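Local coordinates for protein glycoside Hydrolase Family 43_12 (Metagenome, PDB 7JVH) that probably hydrolyses glycosidic bonds in xylose- or arabinose-containing plant cell-wall glycans, at residues I56-P64 with L75-F83; C115-A125 with Y136-A144. All coordinates share one frame; numbering follows the deposited sequence.

Contact 1 of 2, residues I56-P64 with L75-F83; sequences ILQGCYPDP and LVNSSFAMF
Leu57 and Leu75 meet tip to tip, CD1 of Leu57 lying 3.6 Å from CD2 of Leu75. The other branch of Leu75, CD1, rests against CB of Pro64 at 4.0 Å, and Val318 touches both residues from another blade. Next outward comes Asn77. Its OD1 abuts Leu57 CD1, and its amide carbon lies in the plane of the Tyr61 ring, at the ring edge, with ring and amide planes 71° apart. The setting is the five-bladed beta-propeller of family 43: residues 56-64 lead into strand 65-69, which pairs with strand 72-76 in the first four-stranded blade. Pro62 O is gripped twice, from opposite faces of its carbonyl plane: by Asn77 ND2 at 3.3 Å and by the backbone N of Ser78 at 3.2 Å. The oxygen lies within 4° of the amide plane of Asn77, whose ND2 also bonds Thr336 OG1, two partners that would hold the amide against rotation. Farther along, CG of Pro62 touches the edge of the Phe80 ring at CE2, 4.1 Å away. At the polar end Ser78 OG, set between its backbone N and carbonyl carbon (chi1 49°), donates to Asp63 OD2 on the anti side at 2.7 Å; OD2 also holds a bound glycerol.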
loop_
_atom_site.group_PDB
_atom_site.type_symbol
_atom_site.label_atom_id
_atom_site.label_comp_id
_atom_site.label_asym_id
_atom_site.label_seq_id
_atom_site.Cartn_x
_atom_site.Cartn_y
_atom_site.Cartn_z
ATOM N N ILE A 56 -9.607 -6.241 4.744
ATOM C CA ILE A 56 -8.781 -7.279 5.417
ATOM C C ILE A 56 -7.375 -6.746 5.654
ATOM O O ILE A 56 -6.694 -7.303 6.493
ATOM C CB ILE A 56 -8.781 -8.589 4.619
ATOM C CG1 ILE A 56 -8.038 -8.447 3.293
ATOM C CG2 ILE A 56 -10.204 -9.067 4.417
ATOM C CD1 ILE A 56 -8.615 -9.292 2.193
ATOM N N LEU A 57 -6.944 -5.789 4.842
ATOM C CA LEU A 57 -5.678 -5.086 5.058
ATOM C C LEU A 57 -6.001 -3.615 5.195
ATOM O O LEU A 57 -6.407 -2.972 4.252
ATOM C CB LEU A 57 -4.699 -5.309 3.917
ATOM C CG LEU A 57 -4.322 -6.728 3.519
ATOM C CD1 LEU A 57 -3.452 -6.708 2.270
ATOM C CD2 LEU A 57 -3.601 -7.439 4.646
ATOM N N GLN A 58 -5.843 -3.102 6.411
ATOM C CA GLN A 58 -6.095 -1.719 6.754
ATOM C C GLN A 58 -4.843 -0.928 6.427
ATOM O O GLN A 58 -3.731 -1.451 6.525
ATOM C CB GLN A 58 -6.417 -1.604 8.249
ATOM C CG GLN A 58 -7.658 -2.355 8.690
ATOM C CD GLN A 58 -7.728 -2.563 10.189
ATOM O OE1 GLN A 58 -6.868 -3.211 10.772
ATOM N NE2 GLN A 58 -8.768 -2.012 10.822
ATOM N N GLY A 59 -5.031 0.342 6.071
ATOM C CA GLY A 59 -3.942 1.225 5.673
ATOM C C GLY A 59 -3.549 1.022 4.211
ATOM O O GLY A 59 -4.176 0.222 3.499
ATOM N N CYS A 60 -2.503 1.728 3.779
ATOM C CA CYS A 60 -2.073 1.725 2.385
ATOM C C CYS A 60 -1.650 0.333 1.907
ATOM O O CYS A 60 -0.514 -0.112 2.140
ATOM C CB CYS A 60 -0.944 2.716 2.130
ATOM S SG CYS A 60 -0.633 3.004 0.364
ATOM N N TYR A 61 -2.605 -0.349 1.256
ATOM C CA TYR A 61 -2.383 -1.626 0.597
ATOM C C TYR A 61 -3.242 -1.629 -0.661
ATOM O O TYR A 61 -4.260 -2.316 -0.718
ATOM C CB TYR A 61 -2.741 -2.794 1.506
ATOM C CG TYR A 61 -1.784 -2.941 2.661
ATOM C CD1 TYR A 61 -0.595 -3.643 2.518
ATOM C CD2 TYR A 61 -2.055 -2.354 3.889
ATOM C CE1 TYR A 61 0.282 -3.778 3.579
ATOM C CE2 TYR A 61 -1.177 -2.494 4.961
ATOM C CZ TYR A 61 -0.016 -3.211 4.803
ATOM O OH TYR A 61 0.872 -3.361 5.848
ATOM N N PRO A 62 -2.883 -0.815 -1.682
ATOM C CA PRO A 62 -3.704 -0.662 -2.880
ATOM C C PRO A 62 -3.473 -1.749 -3.929
ATOM O O PRO A 62 -2.594 -2.614 -3.783
ATOM C CB PRO A 62 -3.268 0.716 -3.411
ATOM C CG PRO A 62 -2.298 1.274 -2.383
ATOM C CD PRO A 62 -1.720 0.079 -1.710
ATOM N N ASP A 63 -4.301 -1.702 -4.974
ATOM C CA ASP A 63 -4.155 -2.545 -6.154
ATOM C C ASP A 63 -3.883 -3.996 -5.761
ATOM O O ASP A 63 -2.828 -4.545 -6.059
ATOM C CB ASP A 63 -3.017 -2.001 -7.035
ATOM C CG ASP A 63 -3.183 -0.534 -7.368
ATOM O OD1 ASP A 63 -4.269 -0.136 -7.863
ATOM O OD2 ASP A 63 -2.215 0.226 -7.132
ATOM N N PRO A 64 -4.816 -4.665 -5.054
ATOM C CA PRO A 64 -4.559 -6.012 -4.544
ATOM C C PRO A 64 -4.636 -7.036 -5.659
ATOM O O PRO A 64 -5.551 -6.987 -6.490
ATOM C CB PRO A 64 -5.690 -6.220 -3.538
ATOM C CG PRO A 64 -6.804 -5.359 -4.040
ATOM C CD PRO A 64 -6.153 -4.165 -4.686
ATOM N N LEU A 75 -1.135 -12.946 -1.679
ATOM C CA LEU A 75 -1.766 -11.665 -1.954
ATOM C C LEU A 75 -0.714 -10.578 -1.858
ATOM O O LEU A 75 0.081 -10.569 -0.920
ATOM C CB LEU A 75 -2.896 -11.418 -0.952
ATOM C CG LEU A 75 -3.486 -10.009 -0.828
ATOM C CD1 LEU A 75 -4.516 -9.709 -1.910
ATOM C CD2 LEU A 75 -4.075 -9.849 0.583
ATOM N N VAL A 76 -0.711 -9.670 -2.841
ATOM C CA VAL A 76 0.279 -8.602 -2.928
ATOM C C VAL A 76 -0.358 -7.258 -3.282
ATOM O O VAL A 76 -1.490 -7.213 -3.774
ATOM C CB VAL A 76 1.394 -8.953 -3.918
ATOM C CG1 VAL A 76 2.122 -10.220 -3.491
ATOM C CG2 VAL A 76 0.857 -9.100 -5.336
ATOM N N ASN A 77 0.394 -6.180 -3.018
ATOM C CA ASN A 77 -0.059 -4.796 -3.125
ATOM C C ASN A 77 1.027 -3.868 -3.714
ATOM O O ASN A 77 2.229 -4.162 -3.646
ATOM C CB ASN A 77 -0.443 -4.287 -1.734
ATOM C CG ASN A 77 -1.504 -5.145 -1.065
ATOM O OD1 ASN A 77 -1.213 -6.021 -0.231
ATOM N ND2 ASN A 77 -2.756 -4.892 -1.427
ATOM N N SER A 78 0.587 -2.749 -4.294
ATOM C CA SER A 78 1.466 -1.682 -4.728
ATOM C C SER A 78 2.025 -0.961 -3.504
ATOM O O SER A 78 1.449 -1.034 -2.428
ATOM C CB SER A 78 0.726 -0.698 -5.641
ATOM O OG SER A 78 -0.498 -0.281 -5.095
ATOM N N SER A 79 3.169 -0.282 -3.678
ATOM C CA SER A 79 3.891 0.346 -2.580
ATOM C C SER A 79 4.639 1.632 -2.910
ATOM O O SER A 79 5.169 2.294 -2.008
ATOM C CB SER A 79 4.860 -0.660 -1.949
ATOM O OG SER A 79 5.667 -1.296 -2.917
ATOM N N PHE A 80 4.734 1.972 -4.199
ATOM C CA PHE A 80 5.265 3.260 -4.646
ATOM C C PHE A 80 6.733 3.436 -4.193
ATOM O O PHE A 80 7.563 2.593 -4.537
ATOM C CB PHE A 80 4.240 4.353 -4.274
ATOM C CG PHE A 80 2.879 4.037 -4.816
ATOM C CD1 PHE A 80 2.552 4.367 -6.118
ATOM C CD2 PHE A 80 1.970 3.310 -4.077
ATOM C CE1 PHE A 80 1.326 4.032 -6.654
ATOM C CE2 PHE A 80 0.735 2.962 -4.634
ATOM C CZ PHE A 80 0.427 3.323 -5.920
ATOM N N ALA A 81 7.055 4.472 -3.417
ATOM C CA ALA A 81 8.452 4.738 -3.026
ATOM C C ALA A 81 8.955 4.078 -1.740
ATOM O O ALA A 81 10.076 4.334 -1.296
ATOM C CB ALA A 81 8.699 6.243 -2.974
HETATM N N MSE A 82 8.122 3.237 -1.124
HETATM C CA MSE A 82 8.479 2.589 0.131
HETATM C C MSE A 82 9.417 1.427 -0.176
HETATM O O MSE A 82 9.338 0.835 -1.254
HETATM C CB MSE A 82 7.221 2.113 0.865
HETATM C CG MSE A 82 6.245 3.226 1.230
HETATM SE SE MSE A 82 4.614 2.454 2.049
HETATM C CE MSE A 82 3.228 3.815 2.361
ATOM N N PHE A 83 10.325 1.128 0.760
ATOM C CA PHE A 83 11.239 0.005 0.615
ATOM C C PHE A 83 11.342 -0.777 1.922
ATOM O O PHE A 83 11.522 -0.185 2.985
ATOM C CB PHE A 83 12.629 0.457 0.181
ATOM C CG PHE A 83 13.535 -0.681 -0.170
ATOM C CD1 PHE A 83 13.536 -1.210 -1.461
ATOM C CD2 PHE A 83 14.342 -1.264 0.787
ATOM C CE1 PHE A 83 14.368 -2.276 -1.773
ATOM C CE2 PHE A 83 15.161 -2.331 0.479
ATOM C CZ PHE A 83 15.186 -2.831 -0.799
#

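Contact 2 of 2, residues C115-A125 with Y136-A144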
loop_
_atom_site.group_PDB
_atom_site.type_symbol
_atom_site.label_atom_id
_atom_site.label_comp_id
_atom_site.label_asym_id
_atom_site.label_seq_id
_atom_site.Cartn_x
_atom_site.Cartn_y
_atom_site.Cartn_z
ATOM N N CYS A 115 13.076 8.416 -6.148
ATOM C CA CYS A 115 11.733 8.123 -6.621
ATOM C C CYS A 115 10.730 9.161 -6.133
ATOM O O CYS A 115 10.743 9.542 -4.962
ATOM C CB CYS A 115 11.335 6.749 -6.104
ATOM S SG CYS A 115 9.800 6.034 -6.758
ATOM N N GLY A 116 9.854 9.610 -7.033
ATOM C CA GLY A 116 8.739 10.455 -6.681
ATOM C C GLY A 116 7.727 9.692 -5.815
ATOM O O GLY A 116 7.475 8.479 -6.014
ATOM N N ILE A 117 7.132 10.421 -4.862
ATOM C CA ILE A 117 6.226 9.873 -3.871
ATOM C C ILE A 117 5.065 9.102 -4.499
ATOM O O ILE A 117 4.608 8.111 -3.927
ATOM C CB ILE A 117 5.683 10.985 -2.952
ATOM C CG1 ILE A 117 5.103 10.394 -1.678
ATOM C CG2 ILE A 117 4.672 11.860 -3.683
ATOM C CD1 ILE A 117 6.137 9.819 -0.736
ATOM N N SER A 118 4.611 9.541 -5.682
ATOM C CA SER A 118 3.544 8.900 -6.424
ATOM C C SER A 118 4.041 8.218 -7.704
ATOM O O SER A 118 3.326 8.146 -8.709
ATOM C CB SER A 118 2.461 9.929 -6.726
ATOM O OG SER A 118 2.892 10.861 -7.679
ATOM N N ALA A 119 5.282 7.727 -7.647
ATOM C CA ALA A 119 5.889 6.941 -8.715
ATOM C C ALA A 119 6.221 5.555 -8.130
ATOM O O ALA A 119 5.453 5.032 -7.350
ATOM C CB ALA A 119 7.131 7.663 -9.258
ATOM N N GLY A 120 7.372 4.982 -8.506
ATOM C CA GLY A 120 7.830 3.716 -7.971
ATOM C C GLY A 120 6.950 2.560 -8.436
ATOM O O GLY A 120 6.590 2.463 -9.618
ATOM N N ILE A 121 6.588 1.689 -7.487
ATOM C CA ILE A 121 5.877 0.441 -7.784
ATOM C C ILE A 121 4.364 0.647 -7.881
ATOM O O ILE A 121 3.686 0.870 -6.882
ATOM C CB ILE A 121 6.171 -0.626 -6.724
ATOM C CG1 ILE A 121 7.672 -0.909 -6.629
ATOM C CG2 ILE A 121 5.402 -1.897 -7.041
ATOM C CD1 ILE A 121 8.309 -1.427 -7.894
ATOM N N TYR A 122 3.846 0.555 -9.111
ATOM C CA TYR A 122 2.410 0.656 -9.391
ATOM C C TYR A 122 1.718 -0.724 -9.179
ATOM O O TYR A 122 2.299 -1.642 -8.585
ATOM C CB TYR A 122 2.190 1.228 -10.799
ATOM C CG TYR A 122 2.237 2.752 -10.850
ATOM C CD1 TYR A 122 3.078 3.489 -9.995
ATOM C CD2 TYR A 122 1.452 3.458 -11.752
ATOM C CE1 TYR A 122 3.119 4.878 -10.046
ATOM C CE2 TYR A 122 1.477 4.852 -11.778
ATOM C CZ TYR A 122 2.318 5.554 -10.924
ATOM O OH TYR A 122 2.318 6.923 -10.954
ATOM N N ALA A 123 0.465 -0.839 -9.632
ATOM C CA ALA A 123 -0.342 -2.047 -9.451
ATOM C C ALA A 123 0.435 -3.333 -9.700
ATOM O O ALA A 123 0.985 -3.536 -10.775
ATOM C CB ALA A 123 -1.561 -2.006 -10.346
ATOM N N PRO A 124 0.543 -4.224 -8.697
ATOM C CA PRO A 124 1.121 -5.549 -8.895
ATOM C C PRO A 124 0.096 -6.558 -9.414
ATOM O O PRO A 124 -1.103 -6.396 -9.159
ATOM C CB PRO A 124 1.539 -5.926 -7.473
ATOM C CG PRO A 124 0.523 -5.287 -6.615
ATOM C CD PRO A 124 0.164 -3.986 -7.293
ATOM N N ALA A 125 0.573 -7.567 -10.152
ATOM C CA ALA A 125 -0.202 -8.761 -10.483
ATOM C C ALA A 125 0.632 -10.019 -10.226
ATOM O O ALA A 125 1.626 -10.258 -10.906
ATOM C CB ALA A 125 -0.682 -8.708 -11.925
ATOM N N TYR A 136 5.082 -15.708 -10.504
ATOM C CA TYR A 136 5.361 -14.502 -11.281
ATOM C C TYR A 136 4.792 -13.293 -10.538
ATOM O O TYR A 136 3.620 -13.282 -10.170
ATOM C CB TYR A 136 4.687 -14.602 -12.651
ATOM C CG TYR A 136 5.306 -15.609 -13.590
ATOM C CD1 TYR A 136 4.883 -16.941 -13.609
ATOM C CD2 TYR A 136 6.298 -15.223 -14.481
ATOM C CE1 TYR A 136 5.453 -17.856 -14.471
ATOM C CE2 TYR A 136 6.873 -16.133 -15.365
ATOM C CZ TYR A 136 6.448 -17.451 -15.354
ATOM O OH TYR A 136 6.996 -18.366 -16.215
HETATM N N MSE A 137 5.636 -12.287 -10.305
HETATM C CA MSE A 137 5.176 -10.989 -9.836
HETATM C C MSE A 137 5.516 -9.955 -10.907
HETATM O O MSE A 137 6.689 -9.654 -11.129
HETATM C CB MSE A 137 5.835 -10.650 -8.492
HETATM C CG MSE A 137 5.088 -9.612 -7.683
HETATM SE SE MSE A 137 5.197 -7.834 -8.481
HETATM C CE MSE A 137 3.412 -7.622 -9.116
ATOM N N ILE A 138 4.482 -9.432 -11.575
ATOM C CA ILE A 138 4.660 -8.495 -12.672
ATOM C C ILE A 138 4.034 -7.125 -12.350
ATOM O O ILE A 138 2.895 -7.036 -11.910
ATOM C CB ILE A 138 4.089 -9.074 -13.993
ATOM C CG1 ILE A 138 4.506 -8.219 -15.186
ATOM C CG2 ILE A 138 2.576 -9.190 -13.943
ATOM C CD1 ILE A 138 4.094 -8.817 -16.525
ATOM N N THR A 139 4.790 -6.056 -12.625
ATOM C CA THR A 139 4.401 -4.690 -12.282
ATOM C C THR A 139 5.111 -3.638 -13.147
ATOM O O THR A 139 5.930 -3.977 -14.003
ATOM C CB THR A 139 4.705 -4.433 -10.793
ATOM O OG1 THR A 139 4.160 -3.173 -10.400
ATOM C CG2 THR A 139 6.188 -4.457 -10.526
ATOM N N THR A 140 4.777 -2.365 -12.909
ATOM C CA THR A 140 5.476 -1.225 -13.494
ATOM C C THR A 140 6.272 -0.525 -12.389
ATOM O O THR A 140 5.726 -0.158 -11.339
ATOM C CB THR A 140 4.506 -0.215 -14.119
ATOM O OG1 THR A 140 3.547 -0.900 -14.929
ATOM C CG2 THR A 140 5.237 0.760 -15.012
ATOM N N GLU A 141 7.573 -0.364 -12.630
ATOM C CA GLU A 141 8.495 0.230 -11.674
ATOM C C GLU A 141 9.010 1.557 -12.245
ATOM O O GLU A 141 9.976 1.568 -12.975
ATOM C CB GLU A 141 9.649 -0.745 -11.373
ATOM C CG GLU A 141 10.814 -0.151 -10.570
ATOM C CD GLU A 141 11.721 -1.197 -9.974
ATOM O OE1 GLU A 141 11.444 -1.642 -8.867
ATOM O OE2 GLU A 141 12.716 -1.574 -10.609
ATOM N N PHE A 142 8.325 2.654 -11.894
ATOM C CA PHE A 142 8.651 4.009 -12.314
ATOM C C PHE A 142 9.714 4.593 -11.412
ATOM O O PHE A 142 9.483 5.574 -10.721
ATOM C CB PHE A 142 7.403 4.908 -12.312
ATOM C CG PHE A 142 6.440 4.622 -13.436
ATOM C CD1 PHE A 142 6.873 4.642 -14.777
ATOM C CD2 PHE A 142 5.102 4.347 -13.185
ATOM C CE1 PHE A 142 5.988 4.399 -15.812
ATOM C CE2 PHE A 142 4.212 4.108 -14.241
ATOM C CZ PHE A 142 4.658 4.143 -15.546
ATOM N N CYS A 143 10.878 3.942 -11.412
ATOM C CA CYS A 143 12.099 4.380 -10.748
ATOM C C CYS A 143 13.158 3.334 -11.103
ATOM O O CYS A 143 12.849 2.368 -11.790
ATOM C CB CYS A 143 11.909 4.553 -9.226
ATOM S SG CYS A 143 11.889 3.043 -8.212
ATOM N N ALA A 144 14.400 3.543 -10.650
ATOM C CA ALA A 144 15.498 2.607 -10.900
ATOM C C ALA A 144 15.265 1.286 -10.161
ATOM O O ALA A 144 14.570 1.269 -9.145
ATOM C CB ALA A 144 16.814 3.246 -10.481
#
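Tyr122 reaches back along residues 115-125, and Phe142 meets one face of its ring with an edge. At the root, CB of Tyr122 lies near Thr140 O, the acceptor for the backbone N of Tyr122 at 3.0 Å in an almost straight bond. With CG anti to the carbonyl carbon (chi1 -84°), the ring is laid over the edge of Phe142 in a T-shaped stack, planes at 81° and centroids 4.9 Å apart. CD2 of Phe142 sits over the middle of the Tyr122 ring, 3.8 Å from its CE1, and CE2 of Phe142 faces the CD2 and CE2 side. The tip of Tyr122, OH, bonds Ser118 O at 2.7 Å, which pins the ring at its far end. One face of Phe142 is in turn packed by CG2 of Thr140. All this hangs on the hairpin of strands 120-129 and 134-142, the first two strands of a propeller blade. Gly120 and Phe142 form an antiparallel hydrogen-bonded pair, as do Ala125 and Ile138, but the register slips by one residue between them. Where the ladder is interrupted, Thr139 OG1 lies 3.0 Å from Tyr122 O and 3.2 Å from Ala123 O, two carbonyls for a single proton. The backbone N of Ala123 turns instead to a bound glycerol. On the side of the hairpin that carries Ile121 and Glu141, CD1 of Ile121 packs along the Glu141 chain from CB to OE1. Near the open end, SG of Cys115 rests on CB of Cys143 at 3.6 Å; with SG of Cys115 3.9 Å from SG of Cys143, there is no disulfide.

Overall arrangement
From the N terminus, contact 1 comes first: residues 75-83 return to 56-64 after the short hairpin that opens the first blade. Contact 2 follows wholly downstream, closing the hairpin turn between 125 and 136 in the next blade, so the two are in series and neither encloses the other. They nevertheless touch. Phe80 N probably bonds Ile121 O at 3.1 Å, and the Pro124 ring packs on Asn77 and Ser78, joining neighbouring blades. Glycerol bound at both contacts, probably from the crystallisation liquor, is consistent with a pocket there. Phe556, from the concanavalin A-like C-terminal region, meets both Phe80 and Tyr122.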